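Local coordinates for extracellular solute-binding protein, family 1 (Bifidobacterium longum subsp. infantis ATCC 15697, PDB 3OMB) that probably captures a carbohydrate outside the cell and delivers it to an ABC transporter, as an extracellular solute-binding lipoprotein that also holds a magnesium ion, at residues S142-S145 with I149-I152; S219-Y224 with E485-T490; T392-G395 with Y399-D402. All blocks are in the same frame, centred on the assembly; numbering follows the deposited sequence.

Interaction 1: residues S142-S145 with I149-I152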
ATOM      1  N   SER A 142     -14.837   3.997   5.839  1.00 24.27           N
ATOM      2  CA  SER A 142     -15.046   4.412   7.230  1.00 25.10           C
ATOM      3  C   SER A 142     -16.311   3.887   7.885  1.00 25.83           C
ATOM      4  O   SER A 142     -16.422   3.932   9.108  1.00 26.91           O
ATOM      5  CB  SER A 142     -15.002   5.926   7.342  1.00 24.49           C
ATOM      6  OG  SER A 142     -13.775   6.403   6.819  1.00 25.72           O
ATOM      7  N   THR A 143     -17.243   3.369   7.079  1.00 26.59           N
ATOM      8  CA  THR A 143     -18.576   2.954   7.524  1.00 27.24           C
ATOM      9  C   THR A 143     -18.747   1.444   7.325  1.00 28.10           C
ATOM     10  O   THR A 143     -18.522   0.912   6.219  1.00 27.94           O
ATOM     11  CB  THR A 143     -19.675   3.672   6.701  1.00 27.55           C
ATOM     12  OG1 THR A 143     -19.450   5.081   6.734  1.00 29.05           O
ATOM     13  CG2 THR A 143     -21.086   3.370   7.215  1.00 27.02           C
ATOM     14  N   ASP A 144     -19.151   0.752   8.384  1.00 28.38           N
ATOM     15  CA  ASP A 144     -19.400  -0.668   8.252  1.00 29.59           C
ATOM     16  C   ASP A 144     -20.823  -0.929   7.758  1.00 30.26           C
ATOM     17  O   ASP A 144     -21.603  -0.000   7.493  1.00 30.07           O
ATOM     18  CB  ASP A 144     -19.078  -1.432   9.545  1.00 29.79           C
ATOM     19  CG  ASP A 144     -19.947  -1.002  10.721  1.00 30.82           C
ATOM     20  OD1 ASP A 144     -21.108  -0.573  10.518  1.00 31.92           O
ATOM     21  OD2 ASP A 144     -19.468  -1.116  11.867  1.00 31.68           O
ATOM     22  N   SER A 145     -21.149  -2.203   7.630  1.00 31.08           N
ATOM     23  CA  SER A 145     -22.426  -2.608   7.088  1.00 32.64           C
ATOM     24  C   SER A 145     -23.571  -2.314   8.060  1.00 33.32           C
ATOM     25  O   SER A 145     -24.727  -2.389   7.672  1.00 34.40           O
ATOM     26  CB  SER A 145     -22.405  -4.100   6.738  1.00 32.70           C
ATOM     27  OG  SER A 145     -22.183  -4.871   7.912  1.00 33.55           O
ATOM     28  N   ILE A 149     -19.472   4.136  12.421  1.00 27.28           N
ATOM     29  CA  ILE A 149     -18.154   4.648  12.037  1.00 26.81           C
ATOM     30  C   ILE A 149     -17.259   4.594  13.254  1.00 26.62           C
ATOM     31  O   ILE A 149     -17.370   5.425  14.161  1.00 27.15           O
ATOM     32  CB  ILE A 149     -18.227   6.081  11.519  1.00 26.65           C
ATOM     33  CG1 ILE A 149     -19.117   6.178  10.282  1.00 26.09           C
ATOM     34  CG2 ILE A 149     -16.804   6.622  11.211  1.00 26.95           C
ATOM     35  CD1 ILE A 149     -19.358   7.654   9.816  1.00 26.68           C
ATOM     36  N   TYR A 150     -16.400   3.588  13.298  1.00 26.01           N
ATOM     37  CA  TYR A 150     -15.525   3.412  14.440  1.00 25.08           C
ATOM     38  C   TYR A 150     -14.112   3.890  14.142  1.00 24.53           C
ATOM     39  O   TYR A 150     -13.372   4.248  15.054  1.00 24.39           O
ATOM     40  CB  TYR A 150     -15.517   1.952  14.871  1.00 25.32           C
ATOM     41  CG  TYR A 150     -16.749   1.566  15.657  1.00 26.29           C
ATOM     42  CD1 TYR A 150     -17.137   2.303  16.783  1.00 26.20           C
ATOM     43  CD2 TYR A 150     -17.515   0.458  15.293  1.00 26.85           C
ATOM     44  CE1 TYR A 150     -18.244   1.955  17.517  1.00 27.87           C
ATOM     45  CE2 TYR A 150     -18.636   0.093  16.035  1.00 26.89           C
ATOM     46  CZ  TYR A 150     -18.988   0.853  17.138  1.00 27.22           C
ATOM     47  OH  TYR A 150     -20.096   0.533  17.870  1.00 28.32           O
ATOM     48  N   ALA A 151     -13.751   3.914  12.864  1.00 23.42           N
ATOM     49  CA  ALA A 151     -12.398   4.250  12.464  1.00 22.68           C
ATOM     50  C   ALA A 151     -12.468   4.985  11.151  1.00 21.76           C
ATOM     51  O   ALA A 151     -12.843   4.413  10.149  1.00 21.18           O
ATOM     52  CB  ALA A 151     -11.529   2.964  12.314  1.00 22.16           C
ATOM     53  N   ILE A 152     -12.094   6.256  11.166  1.00 21.28           N
ATOM     54  CA  ILE A 152     -12.160   7.080   9.958  1.00 20.68           C
ATOM     55  C   ILE A 152     -10.890   6.911   9.139  1.00 20.08           C
ATOM     56  O   ILE A 152      -9.773   6.878   9.690  1.00 19.83           O
ATOM     57  CB  ILE A 152     -12.413   8.553  10.316  1.00 20.98           C
ATOM     58  CG1 ILE A 152     -13.579   8.607  11.326  1.00 22.15           C
ATOM     59  CG2 ILE A 152     -12.682   9.391   9.056  1.00 20.54           C
ATOM     60  CD1 ILE A 152     -14.226   9.970  11.547  1.00 25.85           C
TER
HETATM   61  O   HOH W   1     -15.490   2.281  10.880  1.00 27.21           O
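I149 lays its CB, CG1 and CG2 against the carbonyl oxygen of S142, where the chain leaves helix 136-142 and turns back through a short loop toward strand 152-155, a short connection between a helix and a strand in this solute-binding protein. The CG2 methyl comes closest, 3.4 Å from S142 O, and I149 CA offers the same oxygen a C-H...O contact of 3.5 Å with 147° at the hydrogen. No direct hydrogen bond joins the two segments. A water does instead: it lies 2.6 Å from S142 O, to which it probably donates, and accepts from Y150 N at 2.9 Å, so polar backbone atoms of both segments are linked through one solvent molecule. T143 crosses the isoleucine obliquely, its OG1 3.7 Å from I149 CG1, while that hydroxyl is itself bonded to K139 O in the last turn of the helix.

Further out, D144 brings its carboxylate near the Y150 ring, and both residues converge on Y109: D144 OD2 bonds the Y109 hydroxyl and the two tyrosine rings meet edge-to-face. The other carboxylate oxygen, D144 OD1, takes the amides of K146 and R148 and thereby braces the intervening turn. F132 of helix 126-134 packs against S142, I149 and I152. S142 OG stands beside its own backbone N (chi1 -56°), bonded to both A138 O and A153 N; this places the hydroxyl 3.6 Å from I152 CA and 3.9 Å from I152 CG2.

Interaction 2: residues S219-Y224 with E485-T490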
ATOM      1  N   SER A 219       3.154 -15.117   4.531  1.00 28.52           N
ATOM      2  CA  SER A 219       1.721 -14.932   4.802  1.00 28.35           C
ATOM      3  C   SER A 219       0.893 -13.985   3.882  1.00 27.17           C
ATOM      4  O   SER A 219      -0.328 -13.829   4.095  1.00 26.70           O
ATOM      5  CB  SER A 219       1.539 -14.529   6.266  1.00 29.20           C
ATOM      6  OG  SER A 219       2.214 -13.299   6.487  1.00 32.41           O
ATOM      7  N   TYR A 220       1.530 -13.376   2.875  1.00 25.67           N
ATOM      8  CA  TYR A 220       0.858 -12.419   1.996  1.00 24.62           C
ATOM      9  C   TYR A 220       1.702 -12.096   0.757  1.00 22.85           C
ATOM     10  O   TYR A 220       2.922 -12.204   0.795  1.00 22.46           O
ATOM     11  CB  TYR A 220       0.533 -11.124   2.773  1.00 25.47           C
ATOM     12  CG  TYR A 220       1.759 -10.409   3.292  1.00 29.13           C
ATOM     13  CD1 TYR A 220       2.391 -10.827   4.458  1.00 32.71           C
ATOM     14  CD2 TYR A 220       2.291  -9.299   2.614  1.00 32.66           C
ATOM     15  CE1 TYR A 220       3.525 -10.170   4.947  1.00 35.61           C
ATOM     16  CE2 TYR A 220       3.428  -8.630   3.098  1.00 34.80           C
ATOM     17  CZ  TYR A 220       4.042  -9.077   4.260  1.00 36.22           C
ATOM     18  OH  TYR A 220       5.177  -8.437   4.743  1.00 38.88           O
ATOM     19  N   PHE A 221       1.057 -11.702  -0.344  1.00 20.78           N
ATOM     20  CA  PHE A 221       1.787 -11.139  -1.478  1.00 19.52           C
ATOM     21  C   PHE A 221       2.180  -9.676  -1.209  1.00 19.13           C
ATOM     22  O   PHE A 221       1.358  -8.876  -0.781  1.00 18.91           O
ATOM     23  CB  PHE A 221       1.007 -11.314  -2.779  1.00 18.92           C
ATOM     24  CG  PHE A 221       0.738 -12.747  -3.110  1.00 18.10           C
ATOM     25  CD1 PHE A 221       1.751 -13.543  -3.651  1.00 18.25           C
ATOM     26  CD2 PHE A 221      -0.514 -13.316  -2.849  1.00 17.38           C
ATOM     27  CE1 PHE A 221       1.525 -14.898  -3.956  1.00 18.50           C
ATOM     28  CE2 PHE A 221      -0.762 -14.680  -3.132  1.00 17.24           C
ATOM     29  CZ  PHE A 221       0.264 -15.472  -3.693  1.00 19.17           C
ATOM     30  N   THR A 222       3.449  -9.356  -1.447  1.00 18.06           N
ATOM     31  CA  THR A 222       4.018  -8.072  -1.043  1.00 17.92           C
ATOM     32  C   THR A 222       3.878  -6.996  -2.130  1.00 17.37           C
ATOM     33  O   THR A 222       3.523  -7.266  -3.291  1.00 16.99           O
ATOM     34  CB  THR A 222       5.549  -8.199  -0.800  1.00 18.29           C
ATOM     35  OG1 THR A 222       6.194  -8.514  -2.047  1.00 19.37           O
ATOM     36  CG2 THR A 222       5.860  -9.290   0.181  1.00 18.78           C
ATOM     37  N   TRP A 223       4.212  -5.774  -1.743  1.00 17.22           N
ATOM     38  CA  TRP A 223       4.472  -4.725  -2.716  1.00 16.87           C
ATOM     39  C   TRP A 223       5.527  -5.270  -3.664  1.00 16.21           C
ATOM     40  O   TRP A 223       6.473  -5.940  -3.238  1.00 15.26           O
ATOM     41  CB  TRP A 223       4.963  -3.443  -2.032  1.00 16.54           C
ATOM     42  CG  TRP A 223       3.855  -2.631  -1.446  1.00 18.57           C
ATOM     43  CD1 TRP A 223       2.948  -3.051  -0.507  1.00 19.59           C
ATOM     44  CD2 TRP A 223       3.525  -1.256  -1.736  1.00 19.32           C
ATOM     45  NE1 TRP A 223       2.092  -2.030  -0.202  1.00 20.16           N
ATOM     46  CE2 TRP A 223       2.417  -0.921  -0.934  1.00 19.65           C
ATOM     47  CE3 TRP A 223       4.060  -0.284  -2.592  1.00 20.11           C
ATOM     48  CZ2 TRP A 223       1.811   0.351  -0.966  1.00 20.06           C
ATOM     49  CZ3 TRP A 223       3.462   0.983  -2.624  1.00 21.34           C
ATOM     50  CH2 TRP A 223       2.336   1.280  -1.818  1.00 20.83           C
ATOM     51  N   TYR A 224       5.315  -5.012  -4.947  1.00 15.97           N
ATOM     52  CA  TYR A 224       6.284  -5.315  -5.977  1.00 16.92           C
ATOM     53  C   TYR A 224       6.452  -6.831  -6.127  1.00 17.25           C
ATOM     54  O   TYR A 224       7.477  -7.294  -6.636  1.00 18.60           O
ATOM     55  CB  TYR A 224       7.626  -4.567  -5.759  1.00 16.15           C
ATOM     56  CG  TYR A 224       7.477  -3.118  -5.297  1.00 18.68           C
ATOM     57  CD1 TYR A 224       6.623  -2.221  -5.976  1.00 19.86           C
ATOM     58  CD2 TYR A 224       8.204  -2.631  -4.203  1.00 20.53           C
ATOM     59  CE1 TYR A 224       6.470  -0.900  -5.556  1.00 20.23           C
ATOM     60  CE2 TYR A 224       8.060  -1.280  -3.769  1.00 22.22           C
ATOM     61  CZ  TYR A 224       7.195  -0.440  -4.467  1.00 22.98           C
ATOM     62  OH  TYR A 224       7.024   0.863  -4.082  1.00 25.74           O
ATOM     63  N   GLU A 485      -3.632 -21.672   7.648  1.00 33.53           N
ATOM     64  CA  GLU A 485      -3.528 -22.963   6.961  1.00 34.21           C
ATOM     65  C   GLU A 485      -3.180 -22.786   5.478  1.00 33.38           C
ATOM     66  O   GLU A 485      -2.336 -23.498   4.972  1.00 33.76           O
ATOM     67  CB  GLU A 485      -4.790 -23.829   7.163  1.00 35.62           C
ATOM     68  CG  GLU A 485      -5.298 -23.849   8.629  1.00 40.31           C
ATOM     69  CD  GLU A 485      -5.861 -25.201   9.101  1.00 46.76           C
ATOM     70  OE1 GLU A 485      -6.490 -25.929   8.283  1.00 47.95           O
ATOM     71  OE2 GLU A 485      -5.694 -25.523  10.322  1.00 49.58           O
ATOM     72  N   ILE A 486      -3.801 -21.820   4.797  1.00 31.84           N
ATOM     73  CA  ILE A 486      -3.538 -21.572   3.371  1.00 30.74           C
ATOM     74  C   ILE A 486      -2.060 -21.194   3.156  1.00 30.80           C
ATOM     75  O   ILE A 486      -1.354 -21.750   2.309  1.00 29.94           O
ATOM     76  CB  ILE A 486      -4.488 -20.452   2.812  1.00 30.38           C
ATOM     77  CG1 ILE A 486      -5.942 -20.941   2.794  1.00 30.67           C
ATOM     78  CG2 ILE A 486      -4.037 -19.942   1.428  1.00 29.09           C
ATOM     79  CD1 ILE A 486      -6.985 -19.794   2.792  1.00 31.47           C
ATOM     80  N   PHE A 487      -1.585 -20.259   3.954  1.00 31.19           N
ATOM     81  CA  PHE A 487      -0.219 -19.818   3.829  1.00 32.10           C
ATOM     82  C   PHE A 487       0.742 -20.589   4.781  1.00 33.17           C
ATOM     83  O   PHE A 487       1.757 -20.067   5.208  1.00 34.04           O
ATOM     84  CB  PHE A 487      -0.163 -18.298   3.979  1.00 31.66           C
ATOM     85  CG  PHE A 487      -0.920 -17.566   2.901  1.00 30.99           C
ATOM     86  CD1 PHE A 487      -0.349 -17.352   1.660  1.00 31.16           C
ATOM     87  CD2 PHE A 487      -2.208 -17.109   3.125  1.00 30.73           C
ATOM     88  CE1 PHE A 487      -1.040 -16.689   0.658  1.00 32.31           C
ATOM     89  CE2 PHE A 487      -2.911 -16.448   2.125  1.00 30.74           C
ATOM     90  CZ  PHE A 487      -2.318 -16.231   0.890  1.00 31.49           C
ATOM     91  N   ASN A 488       0.407 -21.843   5.095  1.00 33.91           N
ATOM     92  CA  ASN A 488       1.340 -22.750   5.772  1.00 34.22           C
ATOM     93  C   ASN A 488       2.470 -23.167   4.822  1.00 33.85           C
ATOM     94  O   ASN A 488       3.639 -23.053   5.189  1.00 34.47           O
ATOM     95  CB  ASN A 488       0.592 -23.992   6.322  1.00 34.58           C
ATOM     96  CG  ASN A 488       1.504 -24.952   7.101  1.00 35.68           C
ATOM     97  OD1 ASN A 488       2.412 -24.532   7.825  1.00 34.22           O
ATOM     98  ND2 ASN A 488       1.242 -26.250   6.965  1.00 36.92           N
ATOM     99  N   THR A 489       2.126 -23.625   3.607  1.00 32.59           N
ATOM    100  CA  THR A 489       3.131 -24.084   2.626  1.00 31.40           C
ATOM    101  C   THR A 489       3.009 -23.488   1.204  1.00 29.63           C
ATOM    102  O   THR A 489       3.848 -23.786   0.344  1.00 29.18           O
ATOM    103  CB  THR A 489       3.158 -25.641   2.470  1.00 32.09           C
ATOM    104  OG1 THR A 489       1.909 -26.101   1.932  1.00 33.89           O
ATOM    105  CG2 THR A 489       3.463 -26.375   3.809  1.00 32.30           C
ATOM    106  N   THR A 490       1.984 -22.670   0.959  1.00 27.38           N
ATOM    107  CA  THR A 490       1.742 -22.113  -0.379  1.00 25.97           C
ATOM    108  C   THR A 490       2.905 -21.277  -0.947  1.00 25.22           C
ATOM    109  O   THR A 490       3.297 -21.494  -2.095  1.00 24.57           O
ATOM    110  CB  THR A 490       0.406 -21.359  -0.463  1.00 25.84           C
ATOM    111  OG1 THR A 490      -0.656 -22.252  -0.106  1.00 26.52           O
ATOM    112  CG2 THR A 490       0.137 -20.847  -1.888  1.00 26.14           C
TER
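The aromatic contact pairs F487 with F221: F487 CE1 lies 4.3 Å from F221 CE2, the closest approach of the two side chains. Relative to the F487 ring, F221 CE2 lies at the edge, near its plane. Here a loop after strand 209-211 packs on the turn where helix 473-486 ends, bringing together parts far apart in sequence.

The second kind of contact is backbone against ring. S219 O rests over one face of F487, 3.9 Å above its plane and displaced toward the rim, with CD2 the nearest ring atom. I486 CG2 takes the opposite face at a height of 3.7 Å, so the phenyl group is held between a loop carbonyl and the side chain preceding it. With CG beside its own backbone N (chi1 -63°), F487 directs the ring at the loop; its CB also comes 3.9 Å from S219 CA.

Hydrogen bonds do not cross the contact but shape the turn behind it. N488 N bonds E485 O at 3.2 Å, and T490 OG1 donates to I486 O at 2.6 Å, tying the start of helix 490-500 to the end of helix 473-486.

Around the pair, F258 and M227 adjoin F221, T490 leans on Y510 and L514 of helix 503-516, and I486 packs against L519 and S522 of helix 519-534.

Interaction 3: residues T392-G395 with Y399-D402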
ATOM      1  N   THR A 392       6.188  25.691   2.336  1.00 30.77           N
ATOM      2  CA  THR A 392       5.664  27.042   2.503  1.00 31.15           C
ATOM      3  C   THR A 392       4.293  27.157   1.829  1.00 30.53           C
ATOM      4  O   THR A 392       4.081  26.644   0.726  1.00 30.44           O
ATOM      5  CB  THR A 392       6.629  28.132   1.954  1.00 31.50           C
ATOM      6  OG1 THR A 392       6.704  28.023   0.540  1.00 33.88           O
ATOM      7  CG2 THR A 392       8.042  27.978   2.510  1.00 32.55           C
ATOM      8  N   LYS A 393       3.366  27.821   2.508  1.00 30.23           N
ATOM      9  CA  LYS A 393       2.031  28.089   1.964  1.00 30.08           C
ATOM     10  C   LYS A 393       2.155  29.317   1.069  1.00 30.09           C
ATOM     11  O   LYS A 393       2.445  30.399   1.554  1.00 29.40           O
ATOM     12  CB  LYS A 393       1.062  28.344   3.123  1.00 30.49           C
ATOM     13  CG  LYS A 393      -0.431  28.388   2.794  1.00 31.72           C
ATOM     14  CD  LYS A 393      -1.203  28.814   4.060  1.00 33.75           C
ATOM     15  CE  LYS A 393      -2.714  28.670   3.916  1.00 35.20           C
ATOM     16  NZ  LYS A 393      -3.201  29.152   2.605  1.00 37.49           N
ATOM     17  N   THR A 394       1.989  29.148  -0.240  1.00 30.32           N
ATOM     18  CA  THR A 394       2.101  30.284  -1.166  1.00 31.49           C
ATOM     19  C   THR A 394       0.750  30.898  -1.526  1.00 32.00           C
ATOM     20  O   THR A 394       0.702  31.968  -2.134  1.00 32.60           O
ATOM     21  CB  THR A 394       2.843  29.911  -2.481  1.00 31.71           C
ATOM     22  OG1 THR A 394       2.134  28.858  -3.139  1.00 30.59           O
ATOM     23  CG2 THR A 394       4.297  29.468  -2.200  1.00 31.44           C
ATOM     24  N   GLY A 395      -0.338  30.223  -1.153  1.00 32.14           N
ATOM     25  CA  GLY A 395      -1.695  30.667  -1.477  1.00 32.52           C
ATOM     26  C   GLY A 395      -2.708  29.935  -0.611  1.00 32.76           C
ATOM     27  O   GLY A 395      -2.342  29.026   0.161  1.00 32.01           O
ATOM     28  N   TYR A 399       0.957  25.181  -1.982  1.00 26.13           N
ATOM     29  CA  TYR A 399       2.099  24.906  -1.139  1.00 26.31           C
ATOM     30  C   TYR A 399       3.300  24.521  -1.994  1.00 27.05           C
ATOM     31  O   TYR A 399       3.153  23.885  -3.042  1.00 27.39           O
ATOM     32  CB  TYR A 399       1.764  23.788  -0.135  1.00 24.92           C
ATOM     33  CG  TYR A 399       0.415  23.974   0.539  1.00 23.97           C
ATOM     34  CD1 TYR A 399       0.305  24.643   1.767  1.00 22.81           C
ATOM     35  CD2 TYR A 399      -0.757  23.501  -0.064  1.00 20.76           C
ATOM     36  CE1 TYR A 399      -0.947  24.819   2.371  1.00 22.78           C
ATOM     37  CE2 TYR A 399      -1.989  23.675   0.524  1.00 22.45           C
ATOM     38  CZ  TYR A 399      -2.087  24.325   1.740  1.00 23.03           C
ATOM     39  OH  TYR A 399      -3.334  24.482   2.309  1.00 23.35           O
ATOM     40  N   THR A 400       4.481  24.912  -1.540  1.00 27.88           N
ATOM     41  CA  THR A 400       5.722  24.512  -2.205  1.00 29.05           C
ATOM     42  C   THR A 400       6.607  23.818  -1.193  1.00 29.44           C
ATOM     43  O   THR A 400       6.847  24.348  -0.108  1.00 29.37           O
ATOM     44  CB  THR A 400       6.469  25.716  -2.842  1.00 29.32           C
ATOM     45  OG1 THR A 400       5.635  26.317  -3.839  1.00 29.87           O
ATOM     46  CG2 THR A 400       7.799  25.270  -3.502  1.00 29.67           C
ATOM     47  N   VAL A 401       7.063  22.623  -1.553  1.00 30.16           N
ATOM     48  CA  VAL A 401       8.001  21.866  -0.733  1.00 31.35           C
ATOM     49  C   VAL A 401       9.433  22.225  -1.122  1.00 33.47           C
ATOM     50  O   VAL A 401       9.760  22.330  -2.301  1.00 33.22           O
ATOM     51  CB  VAL A 401       7.784  20.347  -0.881  1.00 30.70           C
ATOM     52  CG1 VAL A 401       8.784  19.562  -0.035  1.00 30.40           C
ATOM     53  CG2 VAL A 401       6.365  19.967  -0.497  1.00 29.90           C
ATOM     54  N   ASP A 402      10.271  22.426  -0.110  1.00 35.82           N
ATOM     55  CA  ASP A 402      11.705  22.594  -0.303  1.00 38.57           C
ATOM     56  C   ASP A 402      12.395  21.249  -0.095  1.00 39.50           C
ATOM     57  O   ASP A 402      12.593  20.802   1.029  1.00 39.23           O
ATOM     58  CB  ASP A 402      12.246  23.624   0.681  1.00 39.42           C
ATOM     59  CG  ASP A 402      13.757  23.774   0.605  1.00 41.90           C
ATOM     60  OD1 ASP A 402      14.244  24.813   1.101  1.00 44.38           O
ATOM     61  OD2 ASP A 402      14.454  22.873   0.060  1.00 43.84           O
TER
HETATM   62  O   HOH W   2       9.510  25.960   0.618  1.00 39.95           O
HETATM   63  O   HOH W   3       3.149  26.733  -4.383  1.00 27.27           O
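T392 and T400 exchange two backbone hydrogen bonds, T392 N to T400 O and T400 N to T392 O, each 2.9 Å long and nearly straight (166° and 164°), which identifies an antiparallel hydrogen-bonded pair of a beta hairpin. Next to it K393 and Y399 form the non-hydrogen-bonded pair. This is the closely packed face: the lysine chain runs alongside the tyrosine, with K393 CG 3.6 Å from Y399 CE1. Extended through chi3 and bent only at chi4 (-43°), the lysine carries its NZ back to G395 O at 2.6 Å. The buried Y399 reaches E376 with its hydroxyl.

The side bearing T392 and T400 is looser and wetter. Reaching it from a classic beta bulge, which sets T394 and G395 together opposite E398, T394 CG2 approaches T400 OG1 only to 3.8 Å, and a water bridges T394 OG1 and T400 OG1 at 2.7 and 2.6 Å. A second water donates to T400 O and lies at a weak bonding distance from T392 OG1.

On its other side strand 398-401 bonds strand 431-433, so 391-395 is an outermost strand; V380 of helix 376-384 packs against Y399, and helix 403-411 begins directly after D402.

Overall arrangement
The three contacts are scattered over the chain without touching: centres of interactions 1 and 2 are 27 Å apart, and the centres of interactions 2 and 3 are 42 Å apart, on opposite sides of the chain's centre. Interactions 1 and 3 are local, each closing a turn across three residues, whereas interaction 2 joins segments with 260 residues between them and spans the portion of chain that contains interaction 3. Chemistry follows position. The buried interaction 2 relies on a phenylalanine-phenylalanine contact and a carbonyl over a ring; partly buried interaction 1 combines isoleucine packing with a water bridge; surface interaction 3 alone has direct backbone hydrogen bonds across its segments, with water-linked threonines.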